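Local structure of contact-dependent inhibitor A (5I4Q) at residues 15-20 with 28-33; 65-70 with 74-79. The protein probably inhibits the growth of neighbouring bacteria as the toxin domain of a contact-dependent inhibition system, and is bound by the immunity protein, contact-dependent inhibitor I. All coordinates share one frame; numbering follows the deposited sequence.

Contact 1 of 2, residues 15-20 with 28-33; sequences DFYTVD and YYEKLW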
ATOM      1  N   ASP A  15      -2.577  23.834 -31.678  1.00 69.83           N
ATOM      2  CA  ASP A  15      -3.703  22.901 -31.509  1.00 66.89           C
ATOM      3  C   ASP A  15      -3.295  21.451 -31.415  1.00 58.36           C
ATOM      4  O   ASP A  15      -4.010  20.675 -30.840  1.00 57.08           O
ATOM      5  CB  ASP A  15      -4.657  22.966 -32.705  1.00 71.50           C
ATOM      6  CG  ASP A  15      -5.177  24.361 -32.981  1.00 76.87           C
ATOM      7  OD1 ASP A  15      -5.853  24.930 -32.110  1.00 74.30           O
ATOM      8  OD2 ASP A  15      -4.932  24.874 -34.099  1.00 80.30           O
ATOM      9  N   PHE A  16      -2.216  21.070 -32.084  1.00 55.28           N
ATOM     10  CA  PHE A  16      -1.815  19.670 -32.195  1.00 53.64           C
ATOM     11  C   PHE A  16      -0.325  19.503 -32.050  1.00 52.97           C
ATOM     12  O   PHE A  16       0.440  20.392 -32.393  1.00 56.48           O
ATOM     13  CB  PHE A  16      -2.184  19.060 -33.552  1.00 54.81           C
ATOM     14  CG  PHE A  16      -3.646  18.981 -33.804  1.00 54.47           C
ATOM     15  CD1 PHE A  16      -4.404  17.980 -33.236  1.00 57.73           C
ATOM     16  CD2 PHE A  16      -4.269  19.903 -34.619  1.00 60.03           C
ATOM     17  CE1 PHE A  16      -5.770  17.900 -33.467  1.00 63.42           C
ATOM     18  CE2 PHE A  16      -5.638  19.833 -34.864  1.00 63.18           C
ATOM     19  CZ  PHE A  16      -6.396  18.832 -34.287  1.00 62.24           C
ATOM     20  N   TYR A  17       0.075  18.337 -31.551  1.00 49.98           N
ATOM     21  CA  TYR A  17       1.444  17.927 -31.608  1.00 50.06           C
ATOM     22  C   TYR A  17       1.527  16.856 -32.699  1.00 50.72           C
ATOM     23  O   TYR A  17       0.703  15.923 -32.730  1.00 47.91           O
ATOM     24  CB  TYR A  17       1.916  17.349 -30.238  1.00 49.78           C
ATOM     25  CG  TYR A  17       2.055  18.342 -29.093  1.00 46.78           C
ATOM     26  CD1 TYR A  17       3.165  19.178 -28.997  1.00 50.83           C
ATOM     27  CD2 TYR A  17       1.065  18.446 -28.104  1.00 46.11           C
ATOM     28  CE1 TYR A  17       3.297  20.078 -27.935  1.00 52.71           C
ATOM     29  CE2 TYR A  17       1.167  19.352 -27.074  1.00 48.89           C
ATOM     30  CZ  TYR A  17       2.289  20.158 -26.976  1.00 51.46           C
ATOM     31  OH  TYR A  17       2.375  21.032 -25.921  1.00 56.88           O
ATOM     32  N   THR A  18       2.546  16.950 -33.552  1.00 51.20           N
ATOM     33  CA  THR A  18       2.600  16.120 -34.732  1.00 54.88           C
ATOM     34  C   THR A  18       3.997  15.616 -34.926  1.00 53.43           C
ATOM     35  O   THR A  18       4.948  16.345 -34.662  1.00 55.15           O
ATOM     36  CB  THR A  18       2.165  16.926 -36.008  1.00 61.07           C
ATOM     37  OG1 THR A  18       3.053  18.023 -36.185  1.00 69.74           O
ATOM     38  CG2 THR A  18       0.770  17.543 -35.893  1.00 60.64           C
ATOM     39  N   VAL A  19       4.116  14.377 -35.400  1.00 53.55           N
ATOM     40  CA  VAL A  19       5.409  13.778 -35.762  1.00 54.31           C
ATOM     41  C   VAL A  19       5.170  12.409 -36.416  1.00 56.88           C
ATOM     42  O   VAL A  19       4.258  11.680 -35.975  1.00 51.02           O
ATOM     43  CB  VAL A  19       6.329  13.628 -34.537  1.00 54.43           C
ATOM     44  CG1 VAL A  19       5.726  12.669 -33.549  1.00 53.26           C
ATOM     45  CG2 VAL A  19       7.729  13.135 -34.915  1.00 56.70           C
ATOM     46  N   ASP A  20       5.969  12.083 -37.457  1.00 61.17           N
ATOM     47  CA  ASP A  20       5.938  10.764 -38.145  1.00 64.47           C
ATOM     48  C   ASP A  20       4.545  10.433 -38.701  1.00 62.91           C
ATOM     49  O   ASP A  20       4.102   9.272 -38.721  1.00 63.66           O
ATOM     50  CB  ASP A  20       6.366   9.669 -37.158  1.00 71.15           C
ATOM     51  CG  ASP A  20       7.051   8.458 -37.814  1.00 77.52           C
ATOM     52  OD1 ASP A  20       7.546   8.551 -38.963  1.00 84.93           O
ATOM     53  OD2 ASP A  20       7.119   7.399 -37.138  1.00 77.30           O
ATOM     54  N   TYR A  28      -5.003  16.513 -25.069  1.00 40.00           N
ATOM     55  CA  TYR A  28      -4.978  15.070 -24.856  1.00 39.33           C
ATOM     56  C   TYR A  28      -3.527  14.612 -24.654  1.00 39.12           C
ATOM     57  O   TYR A  28      -3.224  13.877 -23.712  1.00 38.57           O
ATOM     58  CB  TYR A  28      -5.687  14.296 -25.967  1.00 38.65           C
ATOM     59  CG  TYR A  28      -5.886  12.848 -25.649  1.00 35.75           C
ATOM     60  CD1 TYR A  28      -6.469  12.450 -24.437  1.00 38.37           C
ATOM     61  CD2 TYR A  28      -5.543  11.878 -26.550  1.00 35.83           C
ATOM     62  CE1 TYR A  28      -6.652  11.106 -24.118  1.00 39.55           C
ATOM     63  CE2 TYR A  28      -5.698  10.527 -26.251  1.00 38.15           C
ATOM     64  CZ  TYR A  28      -6.258  10.134 -25.048  1.00 40.87           C
ATOM     65  OH  TYR A  28      -6.402   8.789 -24.781  1.00 44.34           O
ATOM     66  N   TYR A  29      -2.626  15.162 -25.463  1.00 38.09           N
ATOM     67  CA  TYR A  29      -1.214  14.860 -25.339  1.00 37.96           C
ATOM     68  C   TYR A  29      -0.703  15.131 -23.926  1.00 37.90           C
ATOM     69  O   TYR A  29      -0.050  14.285 -23.313  1.00 36.56           O
ATOM     70  CB  TYR A  29      -0.405  15.665 -26.355  1.00 37.85           C
ATOM     71  CG  TYR A  29       1.073  15.353 -26.340  1.00 37.29           C
ATOM     72  CD1 TYR A  29       1.566  14.230 -26.947  1.00 37.02           C
ATOM     73  CD2 TYR A  29       1.973  16.205 -25.726  1.00 40.05           C
ATOM     74  CE1 TYR A  29       2.924  13.943 -26.950  1.00 37.13           C
ATOM     75  CE2 TYR A  29       3.355  15.934 -25.738  1.00 41.95           C
ATOM     76  CZ  TYR A  29       3.830  14.817 -26.363  1.00 38.39           C
ATOM     77  OH  TYR A  29       5.210  14.537 -26.364  1.00 41.62           O
ATOM     78  N   GLU A  30      -1.033  16.285 -23.403  1.00 38.27           N
ATOM     79  CA  GLU A  30      -0.508  16.672 -22.095  1.00 41.13           C
ATOM     80  C   GLU A  30      -1.128  15.848 -20.987  1.00 40.65           C
ATOM     81  O   GLU A  30      -0.465  15.536 -19.971  1.00 40.61           O
ATOM     82  CB  GLU A  30      -0.715  18.187 -21.896  1.00 42.25           C
ATOM     83  CG  GLU A  30       0.145  18.926 -22.911  1.00 47.97           C
ATOM     84  CD  GLU A  30      -0.076  20.442 -22.989  1.00 56.79           C
ATOM     85  OE1 GLU A  30      -0.945  20.953 -22.277  1.00 58.27           O
ATOM     86  OE2 GLU A  30       0.635  21.113 -23.791  1.00 61.56           O
ATOM     87  N   LYS A  31      -2.391  15.476 -21.198  1.00 40.30           N
ATOM     88  CA  LYS A  31      -3.139  14.717 -20.211  1.00 40.11           C
ATOM     89  C   LYS A  31      -2.506  13.344 -20.019  1.00 37.28           C
ATOM     90  O   LYS A  31      -2.382  12.879 -18.934  1.00 36.16           O
ATOM     91  CB  LYS A  31      -4.570  14.537 -20.680  1.00 42.50           C
ATOM     92  CG  LYS A  31      -5.505  13.945 -19.629  1.00 46.74           C
ATOM     93  CD  LYS A  31      -6.841  13.521 -20.266  1.00 49.92           C
ATOM     94  CE  LYS A  31      -7.680  12.772 -19.248  1.00 55.99           C
ATOM     95  NZ  LYS A  31      -9.121  12.630 -19.573  1.00 62.98           N
ATOM     96  N   LEU A  32      -2.118  12.706 -21.114  1.00 35.83           N
ATOM     97  CA  LEU A  32      -1.519  11.393 -21.060  1.00 36.27           C
ATOM     98  C   LEU A  32      -0.231  11.404 -20.274  1.00 35.36           C
ATOM     99  O   LEU A  32      -0.099  10.677 -19.326  1.00 37.61           O
ATOM    100  CB  LEU A  32      -1.336  10.887 -22.476  1.00 37.41           C
ATOM    101  CG  LEU A  32      -2.612  10.414 -23.190  1.00 37.23           C
ATOM    102  CD1 LEU A  32      -2.276  10.087 -24.622  1.00 40.34           C
ATOM    103  CD2 LEU A  32      -3.208   9.161 -22.625  1.00 37.41           C
ATOM    104  N   TRP A  33       0.680  12.314 -20.552  1.00 35.22           N
ATOM    105  CA  TRP A  33       1.895  12.400 -19.687  1.00 36.23           C
ATOM    106  C   TRP A  33       1.570  12.686 -18.219  1.00 38.58           C
ATOM    107  O   TRP A  33       2.131  12.123 -17.319  1.00 41.15           O
ATOM    108  CB  TRP A  33       2.791  13.522 -20.179  1.00 36.39           C
ATOM    109  CG  TRP A  33       3.534  13.180 -21.455  1.00 35.56           C
ATOM    110  CD1 TRP A  33       3.110  13.374 -22.744  1.00 34.62           C
ATOM    111  CD2 TRP A  33       4.867  12.671 -21.535  1.00 33.55           C
ATOM    112  NE1 TRP A  33       4.126  12.988 -23.627  1.00 37.49           N
ATOM    113  CE2 TRP A  33       5.208  12.567 -22.892  1.00 34.62           C
ATOM    114  CE3 TRP A  33       5.803  12.297 -20.585  1.00 34.82           C
ATOM    115  CZ2 TRP A  33       6.430  12.090 -23.310  1.00 34.80           C
ATOM    116  CZ3 TRP A  33       7.050  11.827 -21.011  1.00 35.78           C
ATOM    117  CH2 TRP A  33       7.338  11.718 -22.355  1.00 35.25           C
TER
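Y17, in the middle of strand 16-19, carries the strand's whole share of this contact and meets two consecutive residues of helix 26-34, Y29 through its ring and E30 through its hydroxyl. On the strand, the Y17 side chain leaves toward the helix with CG beside the backbone N (chi1 -70°), and the ring comes to lie against that of Y29. The closest carbons are CD2 of Y17 and CD2 of Y29, 3.4 Å apart, and CD2 of Y17 also lies 3.6 Å from CB of Y29. The two rings meet obliquely, with centroids 4.5 Å apart and planes turned by 39°. Y29 CE2 sits above the centre of the Y17 ring, whereas Y17 CG lies toward the rim of the Y29 ring, whose opposite face is covered by W33 CD1. The Y29 ring is thus held between Y17 and W33, one helical turn further on, while its hydroxyl bonds to an acidic side chain and the backbone of another protein's chain. Farther along Y17, the hydroxyl donates a hydrogen bond to E30, with OH 2.8 Å from OE2. The acceptor lies in the plane of the phenol ring, at its edge, and uses its anti lone pair. K26, in the same helix, forms a salt bridge with the other oxygen, E30 OE1. Both carboxylate oxygens are therefore engaged, which limits rotation of the group, and the phenol end of an otherwise buried aromatic contact has a polar partner that probably polarises its O-H bond.

Contact 2 of 2, residues 65-70 with 74-79; sequences LRYEGA and MIYNPK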
ATOM      1  N   LEU A  65     -11.232   4.955 -36.726  1.00 48.39           N
ATOM      2  CA  LEU A  65     -11.318   3.497 -36.579  1.00 49.62           C
ATOM      3  C   LEU A  65     -10.775   3.073 -35.230  1.00 48.16           C
ATOM      4  O   LEU A  65      -9.946   3.748 -34.634  1.00 47.40           O
ATOM      5  CB  LEU A  65     -10.496   2.797 -37.667  1.00 51.56           C
ATOM      6  CG  LEU A  65     -10.804   3.218 -39.090  1.00 53.95           C
ATOM      7  CD1 LEU A  65      -9.614   2.966 -40.003  1.00 58.95           C
ATOM      8  CD2 LEU A  65     -12.044   2.471 -39.535  1.00 54.51           C
ATOM      9  N   ARG A  66     -11.225   1.914 -34.775  1.00 50.27           N
ATOM     10  CA  ARG A  66     -10.654   1.300 -33.611  1.00 48.29           C
ATOM     11  C   ARG A  66      -9.576   0.285 -33.983  1.00 48.66           C
ATOM     12  O   ARG A  66      -9.853  -0.664 -34.689  1.00 47.70           O
ATOM     13  CB  ARG A  66     -11.723   0.608 -32.848  1.00 49.86           C
ATOM     14  CG  ARG A  66     -11.346   0.231 -31.432  1.00 51.26           C
ATOM     15  CD  ARG A  66     -12.192  -0.965 -31.032  1.00 58.25           C
ATOM     16  NE  ARG A  66     -11.967  -1.362 -29.643  1.00 66.20           N
ATOM     17  CZ  ARG A  66     -11.345  -2.475 -29.239  1.00 68.89           C
ATOM     18  NH1 ARG A  66     -10.843  -3.358 -30.113  1.00 72.01           N
ATOM     19  NH2 ARG A  66     -11.207  -2.696 -27.935  1.00 66.25           N
ATOM     20  N   TYR A  67      -8.375   0.486 -33.428  1.00 44.46           N
ATOM     21  CA  TYR A  67      -7.240  -0.378 -33.587  1.00 46.03           C
ATOM     22  C   TYR A  67      -6.915  -1.038 -32.244  1.00 47.64           C
ATOM     23  O   TYR A  67      -6.900  -0.375 -31.175  1.00 47.89           O
ATOM     24  CB  TYR A  67      -6.017   0.441 -33.975  1.00 46.72           C
ATOM     25  CG  TYR A  67      -5.958   0.956 -35.378  1.00 50.01           C
ATOM     26  CD1 TYR A  67      -6.932   1.832 -35.874  1.00 55.79           C
ATOM     27  CD2 TYR A  67      -4.879   0.647 -36.208  1.00 52.75           C
ATOM     28  CE1 TYR A  67      -6.840   2.348 -37.166  1.00 58.29           C
ATOM     29  CE2 TYR A  67      -4.786   1.160 -37.492  1.00 56.44           C
ATOM     30  CZ  TYR A  67      -5.775   2.005 -37.966  1.00 57.85           C
ATOM     31  OH  TYR A  67      -5.690   2.497 -39.235  1.00 62.38           O
ATOM     32  N   GLU A  68      -6.609  -2.324 -32.282  1.00 44.48           N
ATOM     33  CA  GLU A  68      -6.265  -3.043 -31.081  1.00 45.30           C
ATOM     34  C   GLU A  68      -5.021  -3.898 -31.279  1.00 43.92           C
ATOM     35  O   GLU A  68      -4.999  -4.762 -32.136  1.00 46.64           O
ATOM     36  CB  GLU A  68      -7.412  -3.935 -30.656  1.00 51.02           C
ATOM     37  CG  GLU A  68      -7.197  -4.535 -29.256  1.00 58.90           C
ATOM     38  CD  GLU A  68      -8.436  -5.219 -28.694  1.00 63.00           C
ATOM     39  OE1 GLU A  68      -9.492  -5.201 -29.383  1.00 76.27           O
ATOM     40  OE2 GLU A  68      -8.352  -5.787 -27.580  1.00 61.55           O
ATOM     41  N   GLY A  69      -4.007  -3.675 -30.461  1.00 39.97           N
ATOM     42  CA  GLY A  69      -2.779  -4.400 -30.552  1.00 39.17           C
ATOM     43  C   GLY A  69      -1.797  -3.878 -29.537  1.00 37.73           C
ATOM     44  O   GLY A  69      -2.005  -2.832 -28.980  1.00 39.28           O
ATOM     45  N   ALA A  70      -0.763  -4.650 -29.273  1.00 39.64           N
ATOM     46  CA  ALA A  70       0.267  -4.331 -28.303  1.00 40.91           C
ATOM     47  C   ALA A  70      -0.261  -4.005 -26.919  1.00 41.09           C
ATOM     48  O   ALA A  70       0.307  -3.195 -26.187  1.00 43.83           O
ATOM     49  CB  ALA A  70       1.118  -3.187 -28.823  1.00 43.95           C
HETATM   50  N   MSE A  74      -6.944   1.850 -29.497  1.00 40.14           N
HETATM   51  CA  MSE A  74      -6.762   3.189 -29.970  1.00 42.90           C
HETATM   52  C   MSE A  74      -7.860   3.541 -30.955  1.00 42.08           C
HETATM   53  O   MSE A  74      -8.303   2.710 -31.769  1.00 40.99           O
HETATM   54  CB  MSE A  74      -5.418   3.176 -30.656  1.00 45.50           C
HETATM   55  CG  MSE A  74      -5.245   4.356 -31.547  1.00 51.71           C
HETATM   56 SE   MSE A  74      -3.388   4.387 -32.165  0.90 62.19          SE
HETATM   57  CE  MSE A  74      -3.504   3.432 -33.895  1.00 59.47           C
ATOM     58  N   ILE A  75      -8.257   4.799 -30.907  1.00 39.34           N
ATOM     59  CA  ILE A  75      -9.201   5.370 -31.824  1.00 40.51           C
ATOM     60  C   ILE A  75      -8.364   6.371 -32.636  1.00 44.62           C
ATOM     61  O   ILE A  75      -7.815   7.353 -32.092  1.00 46.04           O
ATOM     62  CB  ILE A  75     -10.327   6.074 -31.055  1.00 41.37           C
ATOM     63  CG1 ILE A  75     -11.036   5.099 -30.082  1.00 40.75           C
ATOM     64  CG2 ILE A  75     -11.322   6.774 -31.990  1.00 42.07           C
ATOM     65  CD1 ILE A  75     -11.728   3.908 -30.719  1.00 39.69           C
ATOM     66  N   TYR A  76      -8.300   6.124 -33.940  1.00 51.86           N
ATOM     67  CA  TYR A  76      -7.290   6.709 -34.859  1.00 52.84           C
ATOM     68  C   TYR A  76      -7.882   6.950 -36.246  1.00 52.59           C
ATOM     69  O   TYR A  76      -8.673   6.132 -36.762  1.00 51.55           O
ATOM     70  CB  TYR A  76      -6.134   5.744 -35.017  1.00 52.11           C
ATOM     71  CG  TYR A  76      -5.062   6.115 -36.006  1.00 52.84           C
ATOM     72  CD1 TYR A  76      -4.156   7.099 -35.718  1.00 52.55           C
ATOM     73  CD2 TYR A  76      -4.938   5.434 -37.201  1.00 55.49           C
ATOM     74  CE1 TYR A  76      -3.146   7.410 -36.587  1.00 56.77           C
ATOM     75  CE2 TYR A  76      -3.936   5.736 -38.099  1.00 56.50           C
ATOM     76  CZ  TYR A  76      -3.042   6.726 -37.789  1.00 57.53           C
ATOM     77  OH  TYR A  76      -2.030   7.027 -38.652  1.00 57.81           O
ATOM     78  N   ASN A  77      -7.539   8.116 -36.786  1.00 54.24           N
ATOM     79  CA  ASN A  77      -8.003   8.569 -38.088  1.00 57.14           C
ATOM     80  C   ASN A  77      -6.873   8.363 -39.095  1.00 58.24           C
ATOM     81  O   ASN A  77      -5.957   9.191 -39.178  1.00 55.64           O
ATOM     82  CB  ASN A  77      -8.381  10.022 -38.035  1.00 58.70           C
ATOM     83  CG  ASN A  77      -9.080  10.474 -39.289  1.00 62.11           C
ATOM     84  OD1 ASN A  77      -8.689  10.127 -40.385  1.00 61.72           O
ATOM     85  ND2 ASN A  77     -10.130  11.231 -39.127  1.00 62.66           N
ATOM     86  N   PRO A  78      -6.928   7.254 -39.862  1.00 60.67           N
ATOM     87  CA  PRO A  78      -5.848   6.980 -40.838  1.00 64.16           C
ATOM     88  C   PRO A  78      -5.623   8.095 -41.914  1.00 65.70           C
ATOM     89  O   PRO A  78      -4.539   8.206 -42.431  1.00 68.09           O
ATOM     90  CB  PRO A  78      -6.265   5.647 -41.456  1.00 62.22           C
ATOM     91  CG  PRO A  78      -7.746   5.623 -41.297  1.00 64.02           C
ATOM     92  CD  PRO A  78      -8.053   6.322 -40.010  1.00 59.70           C
ATOM     93  N   LYS A  79      -6.627   8.916 -42.208  1.00 66.16           N
ATOM     94  CA  LYS A  79      -6.479  10.036 -43.119  1.00 70.59           C
ATOM     95  C   LYS A  79      -5.677  11.186 -42.468  1.00 70.57           C
ATOM     96  O   LYS A  79      -4.686  11.643 -43.019  1.00 68.34           O
ATOM     97  CB  LYS A  79      -7.875  10.483 -43.553  1.00 80.00           C
ATOM     98  CG  LYS A  79      -7.954  11.617 -44.550  1.00 91.86           C
ATOM     99  CD  LYS A  79      -9.415  12.029 -44.790  1.00105.41           C
ATOM    100  CE  LYS A  79     -10.158  11.133 -45.792  1.00111.01           C
ATOM    101  NZ  LYS A  79      -9.850  11.472 -47.210  1.00114.92           N
TER
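The Y67 ring receives two neighbours on the same face: the CE methyl of selenomethionine M74 and the edge of the Y76 ring. M74 CE makes a CH-pi contact 4.1 Å from the Y67 ring centroid, brought there by a chain that runs alongside Y67 and bends at its last torsion (chi3 94°). The two tyrosines form an edge-to-face pair with planes at 86°, Y76 CD2 coming within 3.6 Å of Y67 CZ; L65 O lies at the edge of the Y67 ring and Y67 OH at that of Y76. On this side too, L65 CD1 touches P78 CG at 3.5 Å. R66 and I75 turn to the other side of the sheet, where I75 CD1 packs 3.8 Å from R66 CG. Beneath the side chains, two hydrogen-bonded pairs, L65 with Y76 and Y67 with M74, flank the non-hydrogen-bonded pair R66-I75. Y67 N to M74 O, at 2.8 Å, is nearly straight (172°). V47 and L48 of helix 40-48 pack against Y67 and M74. This is a classic antiparallel beta hairpin, forming the two inner strands of a four-stranded sheet with a helix packed on one face.

Contacts 1 and 2 lie on opposite sides of the chain's centre, about 16 Å apart between centres, and share no secondary-structure element. Contact 1 ties a helix to the smaller, three-stranded sheet through side chains alone; it is small and buried, and combines an aromatic packing with a hydrogen bond to a carboxylate. Contact 2 is larger and only partly buried, and joins neighbouring strands of the four-stranded sheet, so backbone hydrogen bonds set its register and side chains add packing on both faces. Helix 40-48 relates the two regions: P40, at its start, touches Y29 of contact 1, while its last turn packs on the face of contact 2 that carries the two tyrosines.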